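Local structure of nucleoside-diphosphate-sugar pyrophosphorylase (4EVW) at residues A[2-7]-A[49-54]; A[25-30]-A[236-241]; A[34-39]-A[112-117]; A[116-121]-A[227-232]. The protein probably transfers a nucleotidyl group from a nucleoside triphosphate to a sugar phosphate, releasing pyrophosphate and yielding a nucleoside-diphosphate sugar. The protein carries 1 engineered substitution. All blocks are in the same frame, centred on the assembly; numbering follows the deposited sequence.

Interaction 1: A[2-7]-A[49-54]; sequences IVIPMA and FLFIVR
Ile2 and Phe49 lie side by side at the start of two neighbouring parallel strands, 2-5 and 49-54, in the Rossmann-like central sheet expected of a sugar nucleotidyltransferase. The strand directions differ by only 10° and the axes approach to 4.7 Å, the spacing of true sheet partners. Ile2 sets its CB over one face of the Phe49 ring, 3.7 Å from Phe49 CD2 and displaced toward the rim; an angle of 24° from the ring normal identifies this as a CH-pi contact. Two residues on, Ile4 CG1 lies beside Phe51 CD1, the two side chains again pointing the same way. On the opposite face of the sheet, Val3 CG1 meets Ile52 CD1 at 3.7 Å.

The register follows from alternating backbone bonds: Leu50 N to Ile2 O, Ile4 N to Leu50 O, Ile52 N to Ile4 O, and finally Met6 N to Ile52 O at 2.8 Å. Selenomethionine Met6 holds its CG between the backbone N and the carbonyl carbon (chi1 36°), which brings CG within 4.0 Å of Val53 CG1, and the bend near its end keeps SE and CE beside the same methyl.

Helix 59-70 covers the face bearing Phe51 and Val53, whereas helix 87-100 covers the one bearing Leu50 and Ile52: a three-layer alpha/beta/alpha sandwich. Past the last direct bond Met6 O and Arg54 N are 4.5 Å apart, and a water bridges them, donating to Met6 O at 2.6 Å and accepting from Arg54 N at 3.0 Å.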
# COMPACT_ATOMS: atom_id res chain seq x y z
N ILE A 2 -5.99 -4.32 7.07
CA ILE A 2 -4.88 -4.29 6.13
C ILE A 2 -5.50 -4.31 4.73
O ILE A 2 -6.24 -5.23 4.39
CB ILE A 2 -3.98 -5.52 6.30
CG1 ILE A 2 -3.50 -5.62 7.76
CG2 ILE A 2 -2.79 -5.43 5.36
CD1 ILE A 2 -2.44 -4.61 8.13
N VAL A 3 -5.20 -3.29 3.94
CA VAL A 3 -5.76 -3.17 2.60
C VAL A 3 -4.67 -3.33 1.56
O VAL A 3 -3.66 -2.63 1.59
CB VAL A 3 -6.42 -1.79 2.42
CG1 VAL A 3 -7.00 -1.66 1.01
CG2 VAL A 3 -7.51 -1.59 3.48
N ILE A 4 -4.87 -4.26 0.64
CA ILE A 4 -3.87 -4.47 -0.39
C ILE A 4 -4.43 -4.22 -1.78
O ILE A 4 -5.18 -5.04 -2.31
CB ILE A 4 -3.31 -5.90 -0.39
CG1 ILE A 4 -3.06 -6.39 1.04
CG2 ILE A 4 -1.99 -5.93 -1.19
CD1 ILE A 4 -1.79 -5.85 1.66
N PRO A 5 -4.14 -3.07 -2.33
CA PRO A 5 -4.58 -2.76 -3.68
C PRO A 5 -3.73 -3.55 -4.67
O PRO A 5 -2.56 -3.45 -4.65
CB PRO A 5 -4.32 -1.28 -3.79
CG PRO A 5 -3.30 -0.99 -2.77
CD PRO A 5 -3.29 -2.03 -1.76
N MSE A 6 -4.34 -4.36 -5.50
CA MSE A 6 -3.58 -5.15 -6.43
C MSE A 6 -4.34 -5.32 -7.72
O MSE A 6 -4.41 -6.37 -8.22
CB MSE A 6 -3.21 -6.51 -5.85
CG MSE A 6 -4.25 -7.13 -4.97
SE MSE A 6 -3.84 -8.91 -4.23
CE MSE A 6 -3.45 -9.89 -5.81
N ALA A 7 -4.87 -4.22 -8.23
CA ALA A 7 -5.69 -4.22 -9.39
C ALA A 7 -4.92 -3.73 -10.59
O ALA A 7 -5.42 -3.71 -11.66
CB ALA A 7 -6.88 -3.39 -9.18
N PHE A 49 -8.47 -8.33 6.50
CA PHE A 49 -7.68 -7.99 5.31
C PHE A 49 -8.65 -7.72 4.17
O PHE A 49 -9.64 -8.43 4.01
CB PHE A 49 -6.77 -9.15 4.87
CG PHE A 49 -5.57 -9.35 5.73
CD1 PHE A 49 -5.69 -9.79 7.04
CD2 PHE A 49 -4.29 -9.08 5.23
CE1 PHE A 49 -4.58 -9.98 7.84
CE2 PHE A 49 -3.17 -9.26 6.02
CZ PHE A 49 -3.31 -9.71 7.33
N LEU A 50 -8.36 -6.70 3.38
CA LEU A 50 -9.18 -6.39 2.21
C LEU A 50 -8.26 -6.47 1.00
O LEU A 50 -7.31 -5.70 0.88
CB LEU A 50 -9.78 -4.99 2.30
CG LEU A 50 -10.46 -4.47 1.02
CD1 LEU A 50 -11.63 -5.36 0.64
CD2 LEU A 50 -10.93 -3.05 1.26
N PHE A 51 -8.54 -7.42 0.11
CA PHE A 51 -7.75 -7.58 -1.10
C PHE A 51 -8.57 -6.98 -2.23
O PHE A 51 -9.71 -7.37 -2.46
CB PHE A 51 -7.49 -9.07 -1.36
CG PHE A 51 -6.72 -9.75 -0.25
CD1 PHE A 51 -5.35 -9.55 -0.11
CD2 PHE A 51 -7.37 -10.57 0.67
CE1 PHE A 51 -4.64 -10.15 0.93
CE2 PHE A 51 -6.67 -11.17 1.71
CZ PHE A 51 -5.30 -10.96 1.84
N ILE A 52 -7.99 -6.01 -2.93
CA ILE A 52 -8.70 -5.35 -4.02
C ILE A 52 -8.04 -5.80 -5.31
O ILE A 52 -6.91 -5.43 -5.62
CB ILE A 52 -8.63 -3.82 -3.90
CG1 ILE A 52 -9.06 -3.41 -2.48
CG2 ILE A 52 -9.57 -3.19 -4.92
CD1 ILE A 52 -8.81 -1.94 -2.16
N VAL A 53 -8.77 -6.62 -6.05
CA VAL A 53 -8.25 -7.20 -7.27
C VAL A 53 -9.05 -6.82 -8.49
O VAL A 53 -10.11 -6.19 -8.40
CB VAL A 53 -8.28 -8.73 -7.20
CG1 VAL A 53 -7.56 -9.20 -5.96
CG2 VAL A 53 -9.73 -9.21 -7.18
N ARG A 54 -8.54 -7.26 -9.62
CA ARG A 54 -9.21 -7.01 -10.87
C ARG A 54 -9.78 -8.30 -11.42
O ARG A 54 -9.30 -9.39 -11.08
CB ARG A 54 -8.25 -6.42 -11.86
CG ARG A 54 -8.95 -5.46 -12.71
CD ARG A 54 -8.00 -4.47 -13.24
NE ARG A 54 -8.35 -4.28 -14.63
CZ ARG A 54 -7.63 -4.75 -15.63
NH1 ARG A 54 -6.51 -5.43 -15.40
NH2 ARG A 54 -8.05 -4.57 -16.87
O HOH W 1 -5.67 -8.08 -9.74

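Interaction 2: A[25-30]-A[236-241]; sequences LEAHGQ and DEYTDF
A beta-hairpin, its strands 26-27 and 30-31 joined by a type I' turn from Ala27 to Gln30, docks against the C-terminal helix 235-243, with Leu25, Ala27 and His28 meeting Tyr238 and Phe241. These two aromatics stand one helical turn apart and both carry CG opposite the backbone N (chi1 171° and -177°), which sends both rings to the hairpin.

Tyr238 ends in a hydroxyl that donates to Glu26 O at 2.7 Å, and this acceptor lies at the edge of the phenol ring. Leu25 CD1 sits over one face of the same ring, 4.2 Å from its centroid. Ala27 presents its methyl to both aromatics, closer to Phe241, where CB comes within 3.6 Å of CE2.

His28 makes two contacts with Phe241. Its CD2 edge points into the face of the Phe241 ring in a T-shaped pair, with centroids 5.0 Å apart and planes at 81°, while NE2 donates to Phe241 O at 2.7 Å. His35 of helix 32-37 also meets the Phe241 ring edge-to-face.

Both polar bonds therefore spend a side-chain donor on a backbone carbonyl, tying the docking to main-chain positions. His28 NE2 supplies its donor to a carbonyl in the last turn of the helix, where carbonyls commonly lack an i+4 amide donor, and the helix end could modestly stabilise a positive charge on the imidazole.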
# COMPACT_ATOMS: atom_id res chain seq x y z
N LEU A 25 3.69 -15.12 -9.52
CA LEU A 25 5.01 -15.69 -9.79
C LEU A 25 5.50 -16.36 -8.51
O LEU A 25 5.13 -15.95 -7.41
CB LEU A 25 5.98 -14.60 -10.25
CG LEU A 25 5.55 -13.95 -11.58
CD1 LEU A 25 6.61 -12.98 -12.06
CD2 LEU A 25 5.30 -15.04 -12.62
N GLU A 26 6.33 -17.39 -8.66
CA GLU A 26 6.83 -18.13 -7.51
C GLU A 26 8.30 -17.88 -7.21
O GLU A 26 9.09 -17.56 -8.09
CB GLU A 26 6.58 -19.62 -7.71
CG GLU A 26 5.10 -19.99 -7.83
CD GLU A 26 4.86 -21.47 -8.11
OE1 GLU A 26 5.41 -22.31 -7.37
OE2 GLU A 26 4.13 -21.78 -9.07
N ALA A 27 8.66 -18.02 -5.94
CA ALA A 27 10.03 -17.84 -5.49
C ALA A 27 10.21 -18.53 -4.15
O ALA A 27 9.42 -18.33 -3.22
CB ALA A 27 10.36 -16.35 -5.37
N HIS A 28 11.24 -19.36 -4.06
CA HIS A 28 11.55 -20.06 -2.82
C HIS A 28 10.39 -20.84 -2.21
O HIS A 28 10.25 -20.91 -0.99
CB HIS A 28 12.10 -19.06 -1.81
CG HIS A 28 13.22 -18.23 -2.35
ND1 HIS A 28 14.38 -18.78 -2.85
CD2 HIS A 28 13.37 -16.89 -2.46
CE1 HIS A 28 15.19 -17.82 -3.26
NE2 HIS A 28 14.60 -16.66 -3.04
N GLY A 29 9.56 -21.43 -3.06
CA GLY A 29 8.46 -22.24 -2.57
C GLY A 29 7.08 -21.61 -2.44
O GLY A 29 6.13 -22.30 -2.08
N GLN A 30 6.96 -20.31 -2.70
CA GLN A 30 5.66 -19.66 -2.60
C GLN A 30 5.53 -18.45 -3.51
O GLN A 30 6.52 -17.88 -3.96
CB GLN A 30 5.37 -19.28 -1.15
CG GLN A 30 6.36 -18.31 -0.53
CD GLN A 30 6.10 -18.09 0.95
OE1 GLN A 30 6.71 -17.22 1.58
NE2 GLN A 30 5.19 -18.88 1.52
N ASP A 236 13.94 -7.12 -12.64
CA ASP A 236 15.29 -7.26 -12.11
C ASP A 236 15.30 -7.58 -10.62
O ASP A 236 16.12 -8.37 -10.15
CB ASP A 236 16.11 -6.00 -12.41
CG ASP A 236 16.53 -5.92 -13.87
OD1 ASP A 236 16.08 -6.76 -14.67
OD2 ASP A 236 17.33 -5.02 -14.21
N GLU A 237 14.38 -6.97 -9.87
CA GLU A 237 14.29 -7.23 -8.43
C GLU A 237 13.81 -8.65 -8.17
O GLU A 237 14.23 -9.30 -7.22
CB GLU A 237 13.35 -6.23 -7.76
CG GLU A 237 13.92 -4.82 -7.64
CD GLU A 237 12.88 -3.81 -7.20
OE1 GLU A 237 11.70 -4.18 -7.11
OE2 GLU A 237 13.25 -2.64 -6.97
N TYR A 238 12.90 -9.13 -9.02
CA TYR A 238 12.38 -10.49 -8.88
C TYR A 238 13.53 -11.47 -9.14
O TYR A 238 13.66 -12.49 -8.45
CB TYR A 238 11.23 -10.72 -9.87
CG TYR A 238 10.76 -12.16 -9.97
CD1 TYR A 238 10.29 -12.85 -8.85
CD2 TYR A 238 10.78 -12.83 -11.19
CE1 TYR A 238 9.85 -14.17 -8.95
CE2 TYR A 238 10.35 -14.14 -11.30
CZ TYR A 238 9.89 -14.81 -10.18
OH TYR A 238 9.46 -16.11 -10.30
N THR A 239 14.36 -11.16 -10.13
CA THR A 239 15.50 -12.00 -10.46
C THR A 239 16.46 -12.01 -9.27
O THR A 239 16.96 -13.07 -8.87
CB THR A 239 16.24 -11.47 -11.71
OG1 THR A 239 15.38 -11.58 -12.85
CG2 THR A 239 17.51 -12.27 -11.96
N ASP A 240 16.71 -10.84 -8.70
CA ASP A 240 17.61 -10.73 -7.55
C ASP A 240 17.07 -11.51 -6.36
O ASP A 240 17.83 -12.15 -5.64
CB ASP A 240 17.81 -9.26 -7.15
CG ASP A 240 18.53 -8.45 -8.21
OD1 ASP A 240 19.33 -9.05 -8.96
OD2 ASP A 240 18.32 -7.22 -8.27
N PHE A 241 15.76 -11.45 -6.15
CA PHE A 241 15.13 -12.17 -5.04
C PHE A 241 15.27 -13.67 -5.26
O PHE A 241 15.41 -14.44 -4.31
CB PHE A 241 13.65 -11.79 -4.93
CG PHE A 241 12.95 -12.43 -3.76
CD1 PHE A 241 13.40 -12.22 -2.46
CD2 PHE A 241 11.83 -13.24 -3.97
CE1 PHE A 241 12.75 -12.80 -1.38
CE2 PHE A 241 11.17 -13.82 -2.89
CZ PHE A 241 11.63 -13.61 -1.59

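Interaction 3: A[34-39]-A[112-117]; sequences EHSVNS and FNIDTF
Ser36 points its hydroxyl from helix 32-37 straight into the bend formed by residues 112-117. With OG anti to the backbone N (chi1 175°), the side chain reaches toward that bend and donates to Thr116 O at 3.0 Å, nearly in line with the carbonyl (C=O...OG 162°). Two apolar groups flank Ser36 OG: the Phe112 ring offers its edge, CE2 at 3.4 Å from Ser36 OG, and Ile114 brings its CD1 to 3.5 Å from Ser36 OG. That methyl also lies across Val37 CG2.

One residue earlier, His35 rests its CB on the face of the Phe117 ring, 3.7 Å from the centroid, a CH-pi contact. The two ring planes are inclined at 32°, with centroids 5.4 Å apart; the imidazole extends past the phenyl toward the hairpin, where NE2 bonds to Ala27 O.

Further along, Ser39 turns its hydroxyl back to Ser36 O at 2.7 Å, on the same face of that carbonyl as its own amide. On the opposing side, a type I turn from Asn113 to Thr116 is braced by Thr116 OG1 donating to Asn113 OD1 at 2.8 Å.

The implication is a buried interface in which a polar serine is surrounded by main-chain carbonyls and apolar side chains: Ser36 OG to Thr116 O is the one hydrogen bond between the two segments, and Ser39 OG adds a link to Arg118 N just beyond.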
# COMPACT_ATOMS: atom_id res chain seq x y z
N GLU A 34 2.05 -14.45 -1.50
CA GLU A 34 2.27 -15.01 -0.17
C GLU A 34 3.44 -14.37 0.56
O GLU A 34 3.36 -14.10 1.76
CB GLU A 34 2.48 -16.52 -0.27
CG GLU A 34 1.23 -17.29 -0.69
CD GLU A 34 1.55 -18.69 -1.18
OE1 GLU A 34 1.89 -18.83 -2.38
OE2 GLU A 34 1.48 -19.63 -0.37
N HIS A 35 4.53 -14.13 -0.16
CA HIS A 35 5.70 -13.48 0.44
C HIS A 35 5.30 -12.12 1.01
O HIS A 35 5.73 -11.74 2.10
CB HIS A 35 6.80 -13.26 -0.59
CG HIS A 35 7.61 -14.48 -0.89
ND1 HIS A 35 8.42 -15.08 0.05
CD2 HIS A 35 7.76 -15.19 -2.03
CE1 HIS A 35 9.04 -16.11 -0.51
NE2 HIS A 35 8.66 -16.20 -1.77
N SER A 36 4.49 -11.39 0.26
CA SER A 36 4.07 -10.07 0.70
C SER A 36 3.06 -10.10 1.84
O SER A 36 3.25 -9.41 2.85
CB SER A 36 3.49 -9.26 -0.47
OG SER A 36 2.98 -8.03 -0.01
N VAL A 37 2.01 -10.89 1.71
CA VAL A 37 0.99 -10.95 2.75
C VAL A 37 1.53 -11.56 4.04
O VAL A 37 1.08 -11.21 5.13
CB VAL A 37 -0.25 -11.73 2.26
CG1 VAL A 37 -1.30 -11.80 3.37
CG2 VAL A 37 -0.84 -11.03 1.05
N ASN A 38 2.50 -12.47 3.92
CA ASN A 38 3.07 -13.08 5.12
C ASN A 38 3.77 -12.07 6.01
O ASN A 38 4.08 -12.36 7.17
CB ASN A 38 4.02 -14.22 4.75
CG ASN A 38 3.33 -15.56 4.76
OD1 ASN A 38 2.38 -15.77 5.52
ND2 ASN A 38 3.80 -16.48 3.93
N SER A 39 4.02 -10.88 5.46
CA SER A 39 4.64 -9.81 6.23
C SER A 39 3.79 -9.61 7.48
O SER A 39 4.31 -9.33 8.56
CB SER A 39 4.62 -8.49 5.44
OG SER A 39 5.39 -8.55 4.26
N PHE A 112 -0.97 -1.37 1.88
CA PHE A 112 0.33 -1.96 1.60
C PHE A 112 0.28 -2.50 0.18
O PHE A 112 -0.80 -2.69 -0.37
CB PHE A 112 0.57 -3.10 2.58
CG PHE A 112 1.96 -3.65 2.54
CD1 PHE A 112 3.05 -2.84 2.87
CD2 PHE A 112 2.18 -4.97 2.20
CE1 PHE A 112 4.34 -3.36 2.86
CE2 PHE A 112 3.47 -5.50 2.18
CZ PHE A 112 4.55 -4.69 2.51
N ASN A 113 1.43 -2.74 -0.44
CA ASN A 113 1.38 -3.25 -1.79
C ASN A 113 2.02 -4.62 -1.90
O ASN A 113 2.92 -4.98 -1.14
CB ASN A 113 2.00 -2.25 -2.77
CG ASN A 113 3.48 -2.09 -2.56
OD1 ASN A 113 4.28 -2.84 -3.10
ND2 ASN A 113 3.85 -1.10 -1.76
N ILE A 114 1.55 -5.38 -2.88
CA ILE A 114 2.01 -6.73 -3.09
C ILE A 114 3.44 -6.82 -3.65
O ILE A 114 3.99 -7.92 -3.76
CB ILE A 114 0.98 -7.47 -3.99
CG1 ILE A 114 0.83 -8.91 -3.52
CG2 ILE A 114 1.37 -7.37 -5.45
CD1 ILE A 114 0.30 -9.03 -2.10
N ASP A 115 4.05 -5.68 -3.98
CA ASP A 115 5.42 -5.63 -4.52
C ASP A 115 6.46 -5.52 -3.41
O ASP A 115 7.66 -5.48 -3.69
CB ASP A 115 5.63 -4.40 -5.41
CG ASP A 115 4.63 -4.31 -6.54
OD1 ASP A 115 4.36 -5.34 -7.18
OD2 ASP A 115 4.13 -3.19 -6.78
N THR A 116 6.00 -5.46 -2.17
CA THR A 116 6.91 -5.27 -1.05
C THR A 116 6.79 -6.34 0.02
O THR A 116 5.69 -6.83 0.29
CB THR A 116 6.61 -3.90 -0.39
OG1 THR A 116 6.56 -2.89 -1.41
CG2 THR A 116 7.69 -3.54 0.61
N PHE A 117 7.92 -6.71 0.61
CA PHE A 117 7.91 -7.68 1.71
C PHE A 117 8.49 -6.99 2.93
O PHE A 117 9.55 -6.36 2.87
CB PHE A 117 8.75 -8.93 1.44
CG PHE A 117 8.57 -9.50 0.07
CD1 PHE A 117 7.35 -9.40 -0.60
CD2 PHE A 117 9.64 -10.12 -0.56
CE1 PHE A 117 7.20 -9.91 -1.88
CE2 PHE A 117 9.50 -10.65 -1.84
CZ PHE A 117 8.28 -10.54 -2.51

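Interaction 4: A[116-121]-A[227-232]; sequences TFRPNF and HEVIFC
Phe117 and Ile230 exchange two backbone hydrogen bonds, Phe117 N to Ile230 O and Ile230 N to Phe117 O, both 2.9 Å between donor and acceptor. This double link defines an antiparallel hydrogen-bonded pair; Thr116 and Phe231 form the adjacent non-hydrogen-bonded pair.

A side-chain bond prolongs the ladder. Arg118 NH1 donates to Glu228 O at 3.0 Å, but less favourably: the N-H...O angle is 141° and the donor stands 38° above the carbonyl plane. The guanidinium gets there by folding at chi2 and chi3, which also lays CD against Val229 CB at 3.8 Å. Its stronger partner is Glu135, salt-bridged to NH2, so the arginine joins this small sheet to strand 132-138.

Around these hydrogen bonds the packing divides by sheet face. On one side Thr116 CG2 presses on Val229 CG2 at 3.5 Å, tighter than usual for two methyls. The Phe231 ring, with Val229 CG2 over one of its faces, turns an edge to Thr116 OG1 as a packing neighbour, the hydroxyl being bonded to Asn113 OD1. On the other side Phe117 CD2 meets Ile230 CG2 at 3.8 Å, while CZ touches Cys232 CB at 3.6 Å; Cys232 SG takes an oblique sulfur-aromatic position 5.2 Å from the ring centroid. Phe241 of helix 235-243 also meets the Phe117 ring, planes at about 60°.

The arrangement is that of a short two-stranded antiparallel sheet, separate from the central one, pairing the chain just beyond strand 109-111 with the strand that leads into the C-terminal helix.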
# COMPACT_ATOMS: atom_id res chain seq x y z
N THR A 116 6.00 -5.46 -2.17
CA THR A 116 6.91 -5.27 -1.05
C THR A 116 6.79 -6.34 0.02
O THR A 116 5.69 -6.83 0.29
CB THR A 116 6.61 -3.90 -0.39
OG1 THR A 116 6.56 -2.89 -1.41
CG2 THR A 116 7.69 -3.54 0.61
N PHE A 117 7.92 -6.71 0.61
CA PHE A 117 7.91 -7.68 1.71
C PHE A 117 8.49 -6.99 2.93
O PHE A 117 9.55 -6.36 2.87
CB PHE A 117 8.75 -8.93 1.44
CG PHE A 117 8.57 -9.50 0.07
CD1 PHE A 117 7.35 -9.40 -0.60
CD2 PHE A 117 9.64 -10.12 -0.56
CE1 PHE A 117 7.20 -9.91 -1.88
CE2 PHE A 117 9.50 -10.65 -1.84
CZ PHE A 117 8.28 -10.54 -2.51
N ARG A 118 7.78 -7.13 4.04
CA ARG A 118 8.19 -6.54 5.31
C ARG A 118 8.13 -7.67 6.33
O ARG A 118 7.17 -7.78 7.10
CB ARG A 118 7.23 -5.42 5.70
CG ARG A 118 7.47 -4.13 4.93
CD ARG A 118 8.63 -3.35 5.55
NE ARG A 118 8.25 -2.83 6.87
CZ ARG A 118 8.63 -3.35 8.03
NH1 ARG A 118 9.42 -4.42 8.06
NH2 ARG A 118 8.20 -2.82 9.16
N PRO A 119 9.16 -8.53 6.35
CA PRO A 119 9.16 -9.65 7.29
C PRO A 119 8.91 -9.27 8.76
O PRO A 119 9.45 -8.27 9.25
CB PRO A 119 10.54 -10.27 7.12
CG PRO A 119 11.00 -9.81 5.78
CD PRO A 119 10.46 -8.41 5.67
N ASN A 120 8.10 -10.07 9.44
CA ASN A 120 7.81 -9.87 10.86
C ASN A 120 7.28 -8.48 11.21
O ASN A 120 7.65 -7.90 12.23
CB ASN A 120 9.08 -10.15 11.67
CG ASN A 120 9.74 -11.47 11.29
OD1 ASN A 120 9.07 -12.49 11.13
ND2 ASN A 120 11.06 -11.46 11.15
N PHE A 121 6.41 -7.95 10.37
CA PHE A 121 5.85 -6.63 10.63
C PHE A 121 5.05 -6.60 11.93
O PHE A 121 4.29 -7.53 12.22
CB PHE A 121 4.94 -6.18 9.48
CG PHE A 121 4.23 -4.88 9.73
CD1 PHE A 121 2.96 -4.86 10.33
CD2 PHE A 121 4.83 -3.67 9.40
CE1 PHE A 121 2.31 -3.65 10.58
CE2 PHE A 121 4.19 -2.46 9.65
CZ PHE A 121 2.93 -2.45 10.25
N HIS A 227 17.33 -3.31 5.70
CA HIS A 227 17.26 -4.77 5.68
C HIS A 227 15.90 -5.32 6.11
O HIS A 227 15.66 -6.52 6.02
CB HIS A 227 18.35 -5.37 6.59
CG HIS A 227 18.10 -5.17 8.05
ND1 HIS A 227 18.48 -4.03 8.72
CD2 HIS A 227 17.51 -5.97 8.97
CE1 HIS A 227 18.13 -4.14 9.99
NE2 HIS A 227 17.54 -5.31 10.17
N GLU A 228 15.02 -4.44 6.57
CA GLU A 228 13.70 -4.88 7.01
C GLU A 228 12.66 -4.82 5.89
O GLU A 228 11.51 -5.21 6.08
CB GLU A 228 13.24 -4.04 8.20
CG GLU A 228 14.09 -4.25 9.45
CD GLU A 228 13.60 -3.46 10.65
OE1 GLU A 228 13.69 -2.22 10.63
OE2 GLU A 228 13.12 -4.09 11.61
N VAL A 229 13.07 -4.34 4.72
CA VAL A 229 12.16 -4.24 3.59
C VAL A 229 12.82 -4.81 2.33
O VAL A 229 14.00 -4.58 2.06
CB VAL A 229 11.71 -2.77 3.34
CG1 VAL A 229 12.91 -1.89 3.00
CG2 VAL A 229 10.68 -2.73 2.21
N ILE A 230 12.05 -5.61 1.58
CA ILE A 230 12.55 -6.20 0.35
C ILE A 230 11.59 -5.79 -0.76
O ILE A 230 10.38 -6.00 -0.65
CB ILE A 230 12.58 -7.74 0.43
CG1 ILE A 230 13.57 -8.18 1.51
CG2 ILE A 230 12.96 -8.34 -0.93
CD1 ILE A 230 13.33 -9.57 2.04
N PHE A 231 12.12 -5.18 -1.81
CA PHE A 231 11.29 -4.75 -2.92
C PHE A 231 11.38 -5.77 -4.04
O PHE A 231 12.47 -6.24 -4.38
CB PHE A 231 11.74 -3.38 -3.41
CG PHE A 231 11.60 -2.30 -2.38
CD1 PHE A 231 10.35 -1.85 -1.98
CD2 PHE A 231 12.73 -1.73 -1.81
CE1 PHE A 231 10.22 -0.85 -1.02
CE2 PHE A 231 12.62 -0.73 -0.85
CZ PHE A 231 11.36 -0.29 -0.45
N CYS A 232 10.23 -6.11 -4.61
CA CYS A 232 10.17 -7.09 -5.69
C CYS A 232 9.10 -6.60 -6.67
O CYS A 232 8.18 -7.34 -7.02
CB CYS A 232 9.77 -8.44 -5.08
SG CYS A 232 10.22 -9.87 -6.07

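Interaction 1 lies in the central sheet, and the other three lie progressively further out. Interaction 3 sits about 11 Å away centre to centre, linked by the backbone of Val3 and Phe112. Interactions 3 and 4 share Thr116 and Phe117, their centres about 7 Å apart, so strand 116-117 faces helix 32-37 and pairs with strand 230-231. Interaction 2, about 21 Å from interaction 1, brings in helix 235-243, which follows that strand. Along the chain interactions 1 and 3 interleave, interaction 1 closes before interaction 4 opens, and interactions 3 and 4 fall between the two segments of interaction 2. The C-terminal end is thereby packed against the N-terminal half.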